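Local coordinates for protein citrate lyase, subunit 1 (Methanosaeta concilii, PDB 6HXI) that probably catalyses, as part of ATP citrate lyase, the ATP-driven cleavage of citrate with coenzyme A to give acetyl-CoA and oxaloacetate, at residues A177-F182 with F203-R208; V335-G340 with T410-L415; V35-D40 with L103-I108; E361-L366 with K394-P399. All coordinates share one frame; numbering follows the deposited sequence.

Contact 1. Residues A177-F182 with F203-R208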
# COMPACT_ATOMS: atom_id res chain seq x y z
N ALA C 177 -36.07 -72.84 -10.57
CA ALA C 177 -36.19 -71.39 -10.78
C ALA C 177 -35.84 -70.61 -9.50
O ALA C 177 -35.26 -69.53 -9.59
CB ALA C 177 -37.59 -71.04 -11.25
N LEU C 178 -36.19 -71.18 -8.33
CA LEU C 178 -35.93 -70.57 -7.01
C LEU C 178 -34.46 -70.58 -6.66
O LEU C 178 -33.98 -69.62 -6.06
CB LEU C 178 -36.75 -71.25 -5.89
CG LEU C 178 -38.25 -70.95 -5.83
CD1 LEU C 178 -38.99 -72.07 -5.15
CD2 LEU C 178 -38.52 -69.62 -5.15
N VAL C 179 -33.73 -71.65 -7.05
CA VAL C 179 -32.28 -71.78 -6.81
C VAL C 179 -31.52 -70.88 -7.79
O VAL C 179 -30.55 -70.24 -7.39
CB VAL C 179 -31.77 -73.26 -6.80
CG1 VAL C 179 -30.29 -73.31 -6.44
CG2 VAL C 179 -32.56 -74.12 -5.83
N GLU C 180 -31.97 -70.84 -9.08
CA GLU C 180 -31.41 -70.00 -10.15
C GLU C 180 -31.43 -68.54 -9.69
O GLU C 180 -30.40 -67.87 -9.74
CB GLU C 180 -32.25 -70.18 -11.44
CG GLU C 180 -31.98 -69.18 -12.56
CD GLU C 180 -32.92 -69.28 -13.75
OE1 GLU C 180 -34.13 -69.51 -13.55
OE2 GLU C 180 -32.44 -69.09 -14.89
N GLU C 181 -32.59 -68.08 -9.16
CA GLU C 181 -32.82 -66.74 -8.65
C GLU C 181 -32.00 -66.47 -7.38
O GLU C 181 -31.45 -65.36 -7.23
CB GLU C 181 -34.32 -66.49 -8.40
CG GLU C 181 -35.05 -65.97 -9.64
CD GLU C 181 -36.43 -66.52 -9.92
OE1 GLU C 181 -37.33 -66.41 -9.05
OE2 GLU C 181 -36.65 -67.02 -11.05
N PHE C 182 -31.90 -67.49 -6.48
CA PHE C 182 -31.15 -67.37 -5.24
C PHE C 182 -29.64 -67.23 -5.45
O PHE C 182 -29.01 -66.37 -4.80
CB PHE C 182 -31.48 -68.51 -4.25
CG PHE C 182 -30.54 -68.62 -3.08
CD1 PHE C 182 -30.53 -67.65 -2.08
CD2 PHE C 182 -29.60 -69.64 -3.01
CE1 PHE C 182 -29.63 -67.72 -1.02
CE2 PHE C 182 -28.69 -69.71 -1.95
CZ PHE C 182 -28.71 -68.75 -0.96
N PHE C 203 -27.85 -75.02 2.50
CA PHE C 203 -28.98 -74.11 2.46
C PHE C 203 -30.24 -74.96 2.24
O PHE C 203 -30.13 -76.10 1.80
CB PHE C 203 -28.82 -72.97 1.43
CG PHE C 203 -28.96 -73.25 -0.04
CD1 PHE C 203 -30.19 -73.13 -0.67
CD2 PHE C 203 -27.84 -73.49 -0.83
CE1 PHE C 203 -30.32 -73.34 -2.05
CE2 PHE C 203 -27.96 -73.69 -2.21
CZ PHE C 203 -29.20 -73.61 -2.81
N THR C 204 -31.42 -74.45 2.63
CA THR C 204 -32.70 -75.16 2.50
C THR C 204 -33.85 -74.20 2.14
O THR C 204 -33.65 -73.00 1.96
CB THR C 204 -33.01 -76.02 3.76
OG1 THR C 204 -31.85 -76.75 4.17
CG2 THR C 204 -34.17 -76.99 3.54
N PHE C 205 -35.06 -74.78 2.06
CA PHE C 205 -36.32 -74.12 1.77
C PHE C 205 -37.25 -74.09 2.98
O PHE C 205 -37.33 -75.06 3.74
CB PHE C 205 -37.01 -74.81 0.58
CG PHE C 205 -36.32 -74.52 -0.73
CD1 PHE C 205 -36.65 -73.39 -1.48
CD2 PHE C 205 -35.33 -75.37 -1.22
CE1 PHE C 205 -36.01 -73.13 -2.69
CE2 PHE C 205 -34.69 -75.10 -2.43
CZ PHE C 205 -35.03 -73.97 -3.15
N SER C 206 -37.92 -72.95 3.15
CA SER C 206 -38.94 -72.67 4.17
C SER C 206 -40.12 -72.22 3.32
O SER C 206 -40.28 -71.03 3.04
CB SER C 206 -38.48 -71.54 5.09
OG SER C 206 -39.30 -71.46 6.24
N GLY C 207 -40.86 -73.21 2.82
CA GLY C 207 -41.96 -72.99 1.88
C GLY C 207 -41.38 -72.67 0.52
O GLY C 207 -40.69 -73.51 -0.07
N ARG C 208 -41.62 -71.44 0.03
CA ARG C 208 -41.08 -70.95 -1.25
C ARG C 208 -39.93 -69.97 -0.96
O ARG C 208 -39.42 -69.32 -1.87
CB ARG C 208 -42.16 -70.31 -2.14
CG ARG C 208 -43.08 -71.33 -2.82
CD ARG C 208 -43.78 -70.77 -4.04
NE ARG C 208 -43.08 -71.12 -5.28
CZ ARG C 208 -42.22 -70.32 -5.92
NH1 ARG C 208 -41.95 -69.12 -5.44
NH2 ARG C 208 -41.64 -70.73 -7.04

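Contact 2. Residues V335-G340 with T410-L415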
# COMPACT_ATOMS: atom_id res chain seq x y z
N VAL C 335 17.81 -60.42 19.99
CA VAL C 335 18.36 -59.81 18.77
C VAL C 335 17.29 -59.02 17.98
O VAL C 335 16.17 -59.52 17.79
CB VAL C 335 19.08 -60.88 17.91
CG1 VAL C 335 19.46 -60.33 16.55
CG2 VAL C 335 20.31 -61.43 18.61
N LEU C 336 17.63 -57.77 17.55
CA LEU C 336 16.80 -56.90 16.72
C LEU C 336 17.41 -56.78 15.31
O LEU C 336 18.48 -56.21 15.15
CB LEU C 336 16.55 -55.50 17.33
CG LEU C 336 15.68 -54.49 16.50
CD1 LEU C 336 14.29 -55.07 16.10
CD2 LEU C 336 15.51 -53.16 17.24
N LEU C 337 16.70 -57.33 14.30
CA LEU C 337 17.14 -57.32 12.91
C LEU C 337 16.40 -56.27 12.09
O LEU C 337 15.24 -56.46 11.73
CB LEU C 337 17.02 -58.72 12.27
CG LEU C 337 17.75 -59.87 12.99
CD1 LEU C 337 17.28 -61.20 12.48
CD2 LEU C 337 19.26 -59.77 12.82
N ILE C 338 17.08 -55.14 11.85
CA ILE C 338 16.57 -54.01 11.07
C ILE C 338 17.11 -54.16 9.66
O ILE C 338 18.16 -53.61 9.30
CB ILE C 338 16.91 -52.63 11.71
CG1 ILE C 338 16.67 -52.65 13.27
CG2 ILE C 338 16.10 -51.51 11.00
CD1 ILE C 338 16.97 -51.39 14.04
N GLY C 339 16.40 -54.94 8.87
CA GLY C 339 16.83 -55.24 7.51
C GLY C 339 15.95 -54.69 6.42
O GLY C 339 15.09 -53.85 6.65
N GLY C 340 16.20 -55.19 5.22
CA GLY C 340 15.47 -54.83 4.02
C GLY C 340 16.33 -54.87 2.79
O GLY C 340 17.56 -55.01 2.87
N THR C 410 20.48 -60.91 3.40
CA THR C 410 20.17 -61.74 4.55
C THR C 410 21.41 -62.20 5.36
O THR C 410 21.27 -63.08 6.22
CB THR C 410 19.28 -62.91 4.08
OG1 THR C 410 18.79 -63.60 5.22
CG2 THR C 410 19.98 -63.86 3.12
N ARG C 411 22.59 -61.56 5.14
CA ARG C 411 23.82 -61.92 5.84
C ARG C 411 23.80 -61.57 7.34
O ARG C 411 24.53 -62.19 8.11
CB ARG C 411 25.05 -61.32 5.14
CG ARG C 411 26.29 -62.21 5.19
CD ARG C 411 27.55 -61.47 4.76
NE ARG C 411 27.57 -61.16 3.32
CZ ARG C 411 28.38 -60.28 2.74
NH1 ARG C 411 29.26 -59.60 3.47
NH2 ARG C 411 28.33 -60.08 1.43
N ILE C 412 22.95 -60.59 7.75
CA ILE C 412 22.83 -60.20 9.17
C ILE C 412 22.11 -61.27 10.01
O ILE C 412 22.23 -61.26 11.24
CB ILE C 412 22.23 -58.78 9.39
CG1 ILE C 412 20.83 -58.61 8.73
CG2 ILE C 412 23.23 -57.69 8.95
CD1 ILE C 412 19.88 -57.70 9.51
N VAL C 413 21.38 -62.21 9.35
CA VAL C 413 20.68 -63.30 10.03
C VAL C 413 21.69 -64.31 10.62
O VAL C 413 21.70 -64.45 11.84
CB VAL C 413 19.56 -63.95 9.18
CG1 VAL C 413 18.96 -65.17 9.87
CG2 VAL C 413 18.47 -62.94 8.85
N PRO C 414 22.58 -64.98 9.83
CA PRO C 414 23.56 -65.90 10.44
C PRO C 414 24.55 -65.21 11.37
O PRO C 414 24.93 -65.78 12.38
CB PRO C 414 24.27 -66.53 9.24
CG PRO C 414 23.36 -66.28 8.08
CD PRO C 414 22.75 -64.96 8.36
N LEU C 415 24.91 -63.95 11.06
CA LEU C 415 25.81 -63.08 11.85
C LEU C 415 25.28 -62.86 13.29
O LEU C 415 26.06 -62.71 14.23
CB LEU C 415 25.97 -61.72 11.12
CG LEU C 415 27.40 -61.25 10.74
CD1 LEU C 415 28.14 -62.25 9.83
CD2 LEU C 415 27.34 -59.89 10.05

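Contact 3. Residues V35-D40 with L103-I108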
# COMPACT_ATOMS: atom_id res chain seq x y z
N VAL C 35 -22.77 -64.84 21.34
CA VAL C 35 -22.38 -64.93 22.74
C VAL C 35 -20.85 -64.96 22.89
O VAL C 35 -20.22 -65.98 22.61
CB VAL C 35 -23.10 -66.10 23.47
CG1 VAL C 35 -22.63 -66.24 24.92
CG2 VAL C 35 -24.61 -65.93 23.42
N GLY C 36 -20.30 -63.82 23.33
CA GLY C 36 -18.88 -63.63 23.59
C GLY C 36 -18.52 -63.87 25.05
O GLY C 36 -19.39 -64.27 25.83
N PRO C 37 -17.26 -63.61 25.48
CA PRO C 37 -16.91 -63.83 26.90
C PRO C 37 -17.63 -62.88 27.86
O PRO C 37 -18.25 -63.36 28.82
CB PRO C 37 -15.39 -63.66 26.94
CG PRO C 37 -14.94 -63.58 25.53
CD PRO C 37 -16.10 -63.12 24.71
N GLU C 38 -17.60 -61.56 27.58
CA GLU C 38 -18.23 -60.54 28.41
C GLU C 38 -19.63 -60.10 27.90
O GLU C 38 -19.95 -58.91 27.88
CB GLU C 38 -17.29 -59.33 28.66
CG GLU C 38 -16.69 -58.67 27.42
CD GLU C 38 -16.09 -57.30 27.69
OE1 GLU C 38 -15.05 -57.22 28.39
OE2 GLU C 38 -16.68 -56.29 27.23
N THR C 39 -20.47 -61.10 27.53
CA THR C 39 -21.83 -60.88 27.04
C THR C 39 -22.83 -61.06 28.18
O THR C 39 -22.92 -62.16 28.75
CB THR C 39 -22.12 -61.80 25.82
OG1 THR C 39 -21.15 -61.56 24.81
CG2 THR C 39 -23.52 -61.58 25.23
N ASP C 40 -23.57 -59.99 28.52
CA ASP C 40 -24.61 -60.07 29.56
C ASP C 40 -25.82 -60.73 28.89
O ASP C 40 -26.43 -60.13 27.99
CB ASP C 40 -24.96 -58.68 30.15
CG ASP C 40 -24.04 -58.17 31.26
OD1 ASP C 40 -23.51 -59.00 32.03
OD2 ASP C 40 -23.92 -56.93 31.40
N LEU C 103 -12.80 -71.99 23.91
CA LEU C 103 -14.02 -71.62 23.18
C LEU C 103 -14.55 -70.31 23.78
O LEU C 103 -14.69 -70.23 25.00
CB LEU C 103 -15.08 -72.74 23.27
CG LEU C 103 -14.82 -74.03 22.50
CD1 LEU C 103 -15.81 -75.11 22.89
CD2 LEU C 103 -14.86 -73.81 20.98
N SER C 104 -14.79 -69.26 22.96
CA SER C 104 -15.24 -67.97 23.50
C SER C 104 -16.43 -67.33 22.78
O SER C 104 -17.11 -66.49 23.38
CB SER C 104 -14.07 -66.98 23.56
OG SER C 104 -13.06 -67.42 24.44
N TYR C 105 -16.68 -67.69 21.51
CA TYR C 105 -17.78 -67.12 20.72
C TYR C 105 -18.73 -68.19 20.21
O TYR C 105 -18.28 -69.19 19.64
CB TYR C 105 -17.27 -66.21 19.60
CG TYR C 105 -16.55 -64.98 20.14
CD1 TYR C 105 -17.26 -63.82 20.45
CD2 TYR C 105 -15.17 -64.98 20.34
CE1 TYR C 105 -16.61 -62.70 20.98
CE2 TYR C 105 -14.52 -63.87 20.87
CZ TYR C 105 -15.24 -62.73 21.18
OH TYR C 105 -14.59 -61.62 21.67
N PHE C 106 -20.04 -67.99 20.45
CA PHE C 106 -21.10 -68.93 20.09
C PHE C 106 -22.27 -68.25 19.40
O PHE C 106 -22.74 -67.20 19.85
CB PHE C 106 -21.62 -69.69 21.33
CG PHE C 106 -20.57 -70.49 22.07
CD1 PHE C 106 -19.80 -69.91 23.07
CD2 PHE C 106 -20.35 -71.83 21.76
CE1 PHE C 106 -18.81 -70.63 23.73
CE2 PHE C 106 -19.36 -72.56 22.42
CZ PHE C 106 -18.60 -71.96 23.40
N LEU C 107 -22.77 -68.88 18.33
CA LEU C 107 -23.92 -68.34 17.61
C LEU C 107 -25.21 -69.05 18.02
O LEU C 107 -25.25 -70.29 18.08
CB LEU C 107 -23.69 -68.43 16.08
CG LEU C 107 -24.89 -68.13 15.15
CD1 LEU C 107 -25.25 -66.63 15.13
CD2 LEU C 107 -24.65 -68.65 13.76
N ILE C 108 -26.26 -68.26 18.31
CA ILE C 108 -27.60 -68.77 18.63
C ILE C 108 -28.56 -68.34 17.51
O ILE C 108 -28.63 -67.17 17.13
CB ILE C 108 -28.15 -68.48 20.06
CG1 ILE C 108 -27.06 -68.63 21.13
CG2 ILE C 108 -29.36 -69.41 20.36
CD1 ILE C 108 -27.38 -67.98 22.45

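Contact 4. Residues E361-L366 with K394-P399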
# COMPACT_ATOMS: atom_id res chain seq x y z
N GLU C 361 14.88 -43.47 23.11
CA GLU C 361 13.90 -43.50 24.19
C GLU C 361 13.91 -44.78 25.00
O GLU C 361 13.64 -44.74 26.20
CB GLU C 361 12.49 -43.21 23.66
CG GLU C 361 12.11 -41.75 23.86
CD GLU C 361 10.73 -41.36 23.39
OE1 GLU C 361 9.74 -41.96 23.87
OE2 GLU C 361 10.63 -40.43 22.55
N TYR C 362 14.21 -45.92 24.35
CA TYR C 362 14.27 -47.24 24.97
C TYR C 362 15.68 -47.64 25.45
O TYR C 362 15.87 -48.79 25.82
CB TYR C 362 13.66 -48.31 24.03
CG TYR C 362 12.17 -48.44 24.21
CD1 TYR C 362 11.29 -47.59 23.56
CD2 TYR C 362 11.63 -49.41 25.06
CE1 TYR C 362 9.91 -47.69 23.74
CE2 TYR C 362 10.25 -49.52 25.26
CZ TYR C 362 9.40 -48.65 24.60
OH TYR C 362 8.04 -48.75 24.79
N GLN C 363 16.64 -46.68 25.49
CA GLN C 363 18.04 -46.81 25.90
C GLN C 363 18.26 -47.65 27.18
O GLN C 363 19.10 -48.56 27.16
CB GLN C 363 18.70 -45.43 26.06
CG GLN C 363 20.18 -45.44 26.44
CD GLN C 363 20.70 -44.05 26.71
OE1 GLN C 363 21.49 -43.51 25.93
NE2 GLN C 363 20.30 -43.45 27.83
N GLN C 364 17.54 -47.33 28.28
CA GLN C 364 17.68 -48.04 29.56
C GLN C 364 17.17 -49.49 29.45
O GLN C 364 17.88 -50.42 29.85
CB GLN C 364 16.95 -47.28 30.69
CG GLN C 364 17.53 -47.57 32.08
CD GLN C 364 16.58 -47.21 33.19
OE1 GLN C 364 16.11 -46.06 33.31
NE2 GLN C 364 16.30 -48.17 34.05
N LYS C 365 15.95 -49.66 28.89
CA LYS C 365 15.30 -50.95 28.66
C LYS C 365 16.07 -51.84 27.66
O LYS C 365 16.00 -53.06 27.78
CB LYS C 365 13.84 -50.75 28.22
CG LYS C 365 12.85 -50.89 29.36
CD LYS C 365 11.50 -50.26 29.04
CE LYS C 365 10.57 -50.33 30.24
NZ LYS C 365 9.32 -49.56 30.06
N LEU C 366 16.82 -51.23 26.70
CA LEU C 366 17.64 -51.94 25.71
C LEU C 366 18.87 -52.58 26.36
O LEU C 366 19.18 -53.73 26.04
CB LEU C 366 18.09 -51.00 24.58
CG LEU C 366 17.10 -50.70 23.46
CD1 LEU C 366 17.51 -49.47 22.71
CD2 LEU C 366 16.98 -51.85 22.50
N LYS C 394 27.44 -45.78 18.99
CA LYS C 394 28.61 -45.29 19.72
C LYS C 394 28.23 -44.55 21.03
O LYS C 394 29.12 -44.25 21.84
CB LYS C 394 29.48 -44.40 18.81
CG LYS C 394 30.16 -45.13 17.66
CD LYS C 394 30.91 -44.18 16.73
CE LYS C 394 30.74 -44.53 15.26
NZ LYS C 394 31.49 -45.75 14.87
N ARG C 395 26.93 -44.26 21.25
CA ARG C 395 26.50 -43.53 22.45
C ARG C 395 25.42 -44.25 23.30
O ARG C 395 25.30 -43.96 24.49
CB ARG C 395 26.05 -42.10 22.09
CG ARG C 395 24.76 -42.00 21.28
CD ARG C 395 24.38 -40.56 21.02
NE ARG C 395 22.99 -40.44 20.57
CZ ARG C 395 22.61 -40.45 19.30
NH1 ARG C 395 21.32 -40.34 18.99
NH2 ARG C 395 23.50 -40.57 18.32
N LEU C 396 24.64 -45.16 22.69
CA LEU C 396 23.53 -45.89 23.32
C LEU C 396 23.96 -46.91 24.38
O LEU C 396 23.24 -47.09 25.36
CB LEU C 396 22.65 -46.57 22.24
CG LEU C 396 21.14 -46.67 22.52
CD1 LEU C 396 20.48 -45.29 22.65
CD2 LEU C 396 20.44 -47.40 21.42
N GLY C 397 25.09 -47.58 24.16
CA GLY C 397 25.60 -48.58 25.08
C GLY C 397 25.14 -49.99 24.77
O GLY C 397 25.23 -50.88 25.62
N VAL C 398 24.63 -50.20 23.55
CA VAL C 398 24.16 -51.50 23.03
C VAL C 398 24.86 -51.77 21.68
O VAL C 398 25.08 -50.82 20.92
CB VAL C 398 22.61 -51.65 22.95
CG1 VAL C 398 21.97 -51.76 24.33
CG2 VAL C 398 21.96 -50.54 22.13
N PRO C 399 25.22 -53.04 21.37
CA PRO C 399 25.90 -53.31 20.08
C PRO C 399 25.00 -53.10 18.85
O PRO C 399 23.94 -53.70 18.74
CB PRO C 399 26.39 -54.77 20.22
CG PRO C 399 26.21 -55.12 21.68
CD PRO C 399 25.07 -54.28 22.15

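Contact 1. Residues A177-F182 with F203-R208
F182 and F203 carry the aromatic half of this helix-on-sheet contact. Their ring centroids lie 4.8 Å apart and their planes are inclined at 45°, so the pair is oblique: CE2 of F182 stands over the middle of the F203 ring, 3.8 Å above its plane. The chi1 of 74° turns F203 CG between its own backbone N and carbonyl carbon, which brings the ring up under F182. V179 splits its methyls between two rings, meeting each at the edge and in its plane: CG1 reaches F203 CZ (3.8 Å) and CG2 reaches F205 CZ (3.6 Å). L178 comes to the F205 edge through CB, while its branch crosses R208 at about a right angle, CD1 resting over one face of the guanidinium near the rim. Replacing F203 by an alanine would probably open a gap beneath F182 and take away the ring edge that V179 CG1 rests against. Beyond the pair, I210 and V120 touch both F182 and F203, and K175 makes a cation-pi contact with F205. The arrangement is that of a helix, 173-192, laid across an antiparallel sheet within the ATP-grasp domain.

Contact 2. Residues V335-G340 with T410-L415
L337 and I412 form the close part of this contact, and their side chains slide past each other in opposite directions. The terminal methyl of I412, CD1, lies beside L337 along two of its atoms, with CD2 of L337 4.0 Å away and CB of L337 4.1 Å away. L337 CD2 also rests 3.7 Å from the carbonyl oxygen of I412, so this methyl touches both the backbone and the side-chain end of its partner. The I412 torsion, chi1 56°, sets CG1 between the backbone N and the carbonyl carbon and places CD1 against L337. No hydrogen bond crosses; the side chains meet through apolar atoms alone.

Strand 334-338 is an inner strand of a parallel sheet, lying between strands 273-275 and 371-376, and is followed by the glycines G339 and G340. Helix 412-417 packs over this strand beside helix 280-292, whose Y286 touches both I412 and V413, as expected of an alpha/beta domain in the succinyl-CoA synthetase clan. G340 O is hydrogen-bonded to R376 NH1 and G340 N to Y286 OH, and a citrate anion is bound about 9 Å from G339.

Packing slackens away from the leucine. V413 crosses L337 at about a right angle, with CG2 of V413 4.2 Å from CD1 of L337, and I412 CD1 comes within just 4.4 Å of G339 CA. Farther along the segment, R411 is exposed and P414 partly so, and neither reaches the strand; T410 instead packs on D306 of the neighbouring succinyl-CoA ligase alpha-type subunit.

Contact 3. Residues V35-D40 with L103-I108
V35 meets F106 as an antiparallel hydrogen-bonded pair, and of all the residues here it has the most surface buried. Its N reaches F106 O at 2.8 Å, an almost straight bond (161°) that lies in the carbonyl plane. The return bond, from F106 N to V35 O at 3.0 Å, is more bent, and its donor is tilted 29° from the carbonyl plane. The same oxygen takes a CA-H...O contact from Y105 CA at 3.3 Å. On the side of the sheet shared with F106, V35 CG2 sits 3.6 Å from CD1 of I108, the two side chains at a slant to each other.

P37, next in buried surface, continues the contact beyond the bridge. Its CG lies 4.0 Å from CB of S104 and its CD 3.7 Å from CZ of Y105, whose ring also runs alongside G36 CA. A side chain on G36 would collide with that ring. An alanine in place of Y105 would probably leave G36 CA and P37 CD without the ring they pack on and R7 without its cation-pi partner. T39 OG1 accepts a bond of 2.8 Å from G36 N, tying the turn to itself.

Strand 33-35 is the outer strand of its antiparallel sheet within the chain, paired here with 106-110, which is followed by 56-60. L86 of helix 79-89 packs against V35, F106 and I108 together.

Contact 4. Residues E361-L366 with K394-P399
L366 is fixed through its backbone N, which donates to Y362 O at 2.8 Å in the first turn of helix 363-368, and its side chain then faces the incoming segment 394-399. Its CG is anti to the carbonyl carbon (chi1 -80°), and the branch is carried to L396, where CD1 of L366 meets CD2 of L396 at 3.8 Å as the two side chains cross obliquely. The base of L366 has a second neighbour: V398 CG1 approaches L366 CB to 4.0 Å and comes slightly closer, 3.8 Å, to the carbonyl carbon C of L366.

This is helix packing in an alpha/beta domain. Helix 382-396 belongs to the beta-alpha-beta crossover that joins the adjacent parallel strands 371-376 and 400-403, and its last turn comes up against the short helix leading into the first of these strands. G397 ends that turn with a positive phi, where a side chain would jam against the preceding carbonyl, and the chain then bends to bring V398 back to L366.

On the more exposed side, Q363 lies along L396 in the opposite sense. Extended beyond a CG that is anti to the backbone N (chi1 -178°), Q363 offers its aliphatic part: CG is 3.8 Å from L396 CD1 and 3.6 Å from L396 O. Nearby R395 turns its guanidinium to a salt bridge with E360, and L359 of helix 348-361 touches both L366 and L396.

How the contacts relate
The four contacts fall into two pairs, one in each sequence family of the chain. Contacts 1 and 3 lie in the ATP-grasp part, in two separate antiparallel sheets, their centres 31 Å apart. Contacts 2 and 4 belong to the citrate-binding part and are built round one parallel sheet, contact 2 on its strand 334-338 and contact 4 among the helices that flank it; contact 4 is nested in the loop closed by contact 2, their centres 18 Å apart and their nearest atoms about 6 Å. Centres in different pairs are 43 to 67 Å apart. Contact 2 lies near bound citrate, about 9 Å from G339; the coenzyme A pocket (G259, G307, F345) belongs to the same citrate-binding part.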